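Local coordinates for restriction endonuclease S subunits (Thermoanaerobacter tengcongensis, PDB 3OKG), which probably recognises DNA as the specificity subunit of a type I restriction-modification system, whose methyltransferase is built from M and S polypeptides, at residues V84-S87 against G88-I91; W28-L31 against G32-C35. One frame throughout, in Å; residues are numbered along the deposited sequence.

Overall arrangement
Both contacts are local turns inside the first DNA specificity domain of the chain, roughly residues 23-201. Contact 2 comes first in sequence, where strand 27-30 runs into a short 3-10 segment; contact 1 follows some fifty residues later, at the connection from strand 81-84 to strand 90-93. Their centres lie about 17 Å apart and their nearest atoms about 7 Å apart, so they do not touch. Strand 118-121 links them: it pairs with strand 90-93, touches Asp89 and Ile91 of contact 1, and packs against Leu31 and Cys35 of contact 2. In both turns a carboxylate folds back to a backbone N-H three residues earlier, tying each turn just after a strand.

Contact 1 of 2, residues V84-S87 against G88-I91; sequences VIRS and GDVI. With SO4 (sulfate ion), chain H.
A type II beta turn from Arg86 to Asp89, locked by the aspartate side chain folding back on it, joins strand 81-84 to strand 90-93. Asp89 N gives the turn its backbone bond, 2.9 Å to Arg86 O. In return Arg86 N reaches Asp89 OD2 at 2.7 Å (N-H...O angle 157°), arriving from above the carboxylate plane, so Arg86 and Asp89 are tied in both directions. With chi1 at -76°, the Asp89 carboxylate swings beside its own backbone N and back over the turn, where OD2 takes both the N-H of Arg86 and the salt bridge from Arg122. A water donates to Asp89 OD1 and to Ser87 O, closing a further link across the bend. With an alanine here instead of Asp89, Arg86 N would probably lose its side-chain acceptor and Arg122 its opposite charge, and of the water's two acceptors Ser87 O alone would remain. Gly88 has a positive phi of 91°, where a CB would jam against Ser87 O; glycine fits for that reason. The Arg86 side chain leads away from the turn, bent at chi2, and its guanidinium meets a sulfate, probably from the crystallisation liquor, through weak bonds such as Arg86 NE to sulfate O2 at 3.0 Å. Ile85 CG2 and Ile91 CG2 meet at 4.0 Å; both residues are buried, which suits branched aliphatic side chains. Both isoleucines pack on Cys114 of strand 113-115 and Val54 of strand 50-54, while Asp89 lies on Val120 of strand 118-121.

Contact 2 of 2, residues W28-L31 against G32-C35; sequences WVRL and GEVC
A reciprocal pair of bonds ties Arg30 to Glu33 where strand 27-30 passes into a 3-10 segment: Glu33 N bonds to Arg30 O at 2.9 Å, and the Glu33 carboxylate returns to Arg30 N. That second bond, Arg30 N to Glu33 OE2, is 2.8 Å long and fairly straight, using the anti side of the carboxylate. Glutamate suits the place because its chain is long enough to double back: CG lies beside the backbone N (chi1 -66°), the chain runs on extended, and Glu33 OE2 also comes to 3.4 Å from Val29 CB. Arg30 folds over the same group. Its chain bends at chi3 (-50°) and brings the guanidinium back over the carboxylate, the planes 6° apart, with Glu33 OE2 over one face, offset toward the rim. Because the groups are stacked, no N-H of the guanidinium points at the oxygen; the salt bridge, Arg30 NH2 to Glu33 OE2 at 3.7 Å, is long and acts through charge alone. The stack would probably favour the ionised carboxylate. Further on, Val34 N donates to Leu31 O, continuing the turn. Val29 CG2 meets Val34 CG1 at 4.2 Å, the two compact, buried side chains crossing at about a right angle, with Ile169 and Leu171 of strand 168-171 against them. Leu31, whose CG stands opposite the backbone N, packs on Leu133 and Cys137 of helix 130-137. Leu31 CG also rests 4.0 Å from Cys35 SG.

Contact 1 of 2, residues V84-S87 against G88-I91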
loop_
_atom_site.group_PDB
_atom_site.type_symbol
_atom_site.label_atom_id
_atom_site.label_comp_id
_atom_site.label_asym_id
_atom_site.label_seq_id
_atom_site.Cartn_x
_atom_site.Cartn_y
_atom_site.Cartn_z
ATOM N N VAL A 84 25.083 2.789 27.841
ATOM C CA VAL A 84 26.220 2.544 26.972
ATOM C C VAL A 84 25.884 1.355 26.090
ATOM O O VAL A 84 25.447 0.328 26.584
ATOM C CB VAL A 84 27.468 2.186 27.783
ATOM C CG1 VAL A 84 28.569 1.698 26.872
ATOM C CG2 VAL A 84 27.932 3.373 28.613
ATOM N N ILE A 85 26.027 1.507 24.782
ATOM C CA ILE A 85 25.790 0.361 23.913
ATOM C C ILE A 85 27.093 -0.208 23.380
ATOM O O ILE A 85 28.109 0.499 23.254
ATOM C CB ILE A 85 24.846 0.691 22.751
ATOM C CG1 ILE A 85 25.376 1.888 21.937
ATOM C CG2 ILE A 85 23.468 1.002 23.310
ATOM C CD1 ILE A 85 24.466 2.324 20.757
ATOM N N ARG A 86 27.046 -1.485 23.041
ATOM C CA ARG A 86 28.215 -2.189 22.509
ATOM C C ARG A 86 27.849 -2.895 21.213
ATOM O O ARG A 86 26.684 -3.240 20.982
ATOM C CB ARG A 86 28.732 -3.212 23.527
ATOM C CG ARG A 86 29.219 -2.599 24.854
ATOM C CD ARG A 86 30.556 -1.884 24.661
ATOM N NE ARG A 86 30.958 -1.200 25.886
ATOM C CZ ARG A 86 31.946 -0.313 25.967
ATOM N NH1 ARG A 86 32.651 0.012 24.886
ATOM N NH2 ARG A 86 32.227 0.253 27.136
ATOM N N SER A 87 28.843 -3.091 20.351
ATOM C CA SER A 87 28.613 -3.799 19.111
ATOM C C SER A 87 27.836 -5.090 19.369
ATOM O O SER A 87 28.218 -5.889 20.223
ATOM C CB SER A 87 29.970 -4.170 18.482
ATOM O OG SER A 87 29.755 -4.729 17.204
ATOM N N GLY A 88 26.773 -5.314 18.609
ATOM C CA GLY A 88 26.022 -6.544 18.765
ATOM C C GLY A 88 24.881 -6.468 19.761
ATOM O O GLY A 88 24.095 -7.419 19.867
ATOM N N ASP A 89 24.767 -5.367 20.510
ATOM C CA ASP A 89 23.631 -5.263 21.433
ATOM C C ASP A 89 22.363 -5.191 20.585
ATOM O O ASP A 89 22.391 -4.681 19.472
ATOM C CB ASP A 89 23.661 -3.977 22.273
ATOM C CG ASP A 89 24.674 -4.025 23.410
ATOM O OD1 ASP A 89 25.199 -5.108 23.721
ATOM O OD2 ASP A 89 24.942 -2.961 23.989
ATOM N N VAL A 90 21.251 -5.660 21.134
ATOM C CA VAL A 90 19.952 -5.352 20.578
ATOM C C VAL A 90 19.346 -4.277 21.451
ATOM O O VAL A 90 19.350 -4.402 22.678
ATOM C CB VAL A 90 19.059 -6.617 20.555
ATOM C CG1 VAL A 90 17.615 -6.258 20.142
ATOM C CG2 VAL A 90 19.665 -7.666 19.599
ATOM N N ILE A 91 18.812 -3.217 20.848
ATOM C CA ILE A 91 18.100 -2.227 21.647
ATOM C C ILE A 91 16.624 -2.305 21.309
ATOM O O ILE A 91 16.243 -2.365 20.157
ATOM C CB ILE A 91 18.653 -0.798 21.432
ATOM C CG1 ILE A 91 18.712 -0.485 19.932
ATOM C CG2 ILE A 91 20.087 -0.733 21.947
ATOM C CD1 ILE A 91 19.078 1.004 19.627
HETATM S S SO4 H . 30.278 -2.173 29.562
HETATM O O1 SO4 H . 31.396 -1.916 30.470
HETATM O O2 SO4 H . 30.774 -2.911 28.401
HETATM O O3 SO4 H . 29.256 -2.965 30.255
HETATM O O4 SO4 H . 29.697 -0.904 29.116
HETATM O O HOH W 1 26.973 -6.765 22.572
#

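Contact 2 of 2, residues W28-L31 against G32-C35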
loop_
_atom_site.group_PDB
_atom_site.type_symbol
_atom_site.label_atom_id
_atom_site.label_comp_id
_atom_site.label_asym_id
_atom_site.label_seq_id
_atom_site.Cartn_x
_atom_site.Cartn_y
_atom_site.Cartn_z
ATOM N N TRP A 28 13.586 -23.673 26.021
ATOM C CA TRP A 28 12.905 -22.427 26.390
ATOM C C TRP A 28 13.622 -21.747 27.551
ATOM O O TRP A 28 13.878 -22.387 28.566
ATOM C CB TRP A 28 11.461 -22.706 26.820
ATOM C CG TRP A 28 10.521 -22.920 25.692
ATOM C CD1 TRP A 28 9.975 -24.121 25.287
ATOM C CD2 TRP A 28 10.001 -21.922 24.807
ATOM N NE1 TRP A 28 9.152 -23.919 24.211
ATOM C CE2 TRP A 28 9.150 -22.579 23.892
ATOM C CE3 TRP A 28 10.188 -20.531 24.687
ATOM C CZ2 TRP A 28 8.481 -21.898 22.870
ATOM C CZ3 TRP A 28 9.514 -19.851 23.679
ATOM C CH2 TRP A 28 8.655 -20.540 22.788
ATOM N N VAL A 29 13.929 -20.455 27.402
ATOM C CA VAL A 29 14.526 -19.669 28.479
ATOM C C VAL A 29 13.909 -18.275 28.535
ATOM O O VAL A 29 13.283 -17.837 27.573
ATOM C CB VAL A 29 16.030 -19.493 28.251
ATOM C CG1 VAL A 29 16.687 -20.828 28.228
ATOM C CG2 VAL A 29 16.306 -18.701 26.920
ATOM N N ARG A 30 14.079 -17.571 29.656
ATOM C CA ARG A 30 13.768 -16.143 29.660
ATOM C C ARG A 30 14.901 -15.435 28.907
ATOM O O ARG A 30 16.048 -15.848 28.994
ATOM C CB ARG A 30 13.637 -15.600 31.093
ATOM C CG ARG A 30 12.345 -16.058 31.855
ATOM C CD ARG A 30 12.348 -15.584 33.331
ATOM N NE ARG A 30 13.617 -15.948 33.960
ATOM C CZ ARG A 30 13.927 -17.173 34.374
ATOM N NH1 ARG A 30 13.047 -18.166 34.287
ATOM N NH2 ARG A 30 15.126 -17.401 34.896
ATOM N N LEU A 31 14.570 -14.374 28.184
ATOM C CA LEU A 31 15.568 -13.645 27.403
ATOM C C LEU A 31 16.755 -13.302 28.309
ATOM O O LEU A 31 17.918 -13.480 27.935
ATOM C CB LEU A 31 14.934 -12.368 26.857
ATOM C CG LEU A 31 15.815 -11.408 26.064
ATOM C CD1 LEU A 31 16.452 -12.152 24.898
ATOM C CD2 LEU A 31 14.924 -10.243 25.593
ATOM N N GLY A 32 16.456 -12.804 29.501
ATOM C CA GLY A 32 17.485 -12.358 30.434
ATOM C C GLY A 32 18.531 -13.422 30.757
ATOM O O GLY A 32 19.673 -13.110 31.091
ATOM N N GLU A 33 18.147 -14.690 30.649
ATOM C CA GLU A 33 19.056 -15.777 30.976
ATOM C C GLU A 33 20.213 -15.858 29.996
ATOM O O GLU A 33 21.247 -16.420 30.308
ATOM C CB GLU A 33 18.309 -17.125 30.969
ATOM C CG GLU A 33 17.246 -17.293 32.062
ATOM C CD GLU A 33 16.713 -18.734 32.074
ATOM O OE1 GLU A 33 17.442 -19.626 32.520
ATOM O OE2 GLU A 33 15.608 -18.972 31.568
ATOM N N VAL A 34 20.021 -15.338 28.788
ATOM C CA VAL A 34 21.111 -15.334 27.807
ATOM C C VAL A 34 21.615 -13.900 27.536
ATOM O O VAL A 34 22.237 -13.638 26.517
ATOM C CB VAL A 34 20.703 -16.081 26.508
ATOM C CG1 VAL A 34 20.297 -17.500 26.834
ATOM C CG2 VAL A 34 19.556 -15.351 25.796
ATOM N N CYS A 35 21.407 -12.998 28.495
ATOM C CA CYS A 35 21.923 -11.636 28.397
ATOM C C CYS A 35 23.001 -11.368 29.444
ATOM O O CYS A 35 23.089 -12.074 30.453
ATOM C CB CYS A 35 20.792 -10.620 28.615
ATOM S SG CYS A 35 19.585 -10.586 27.263
#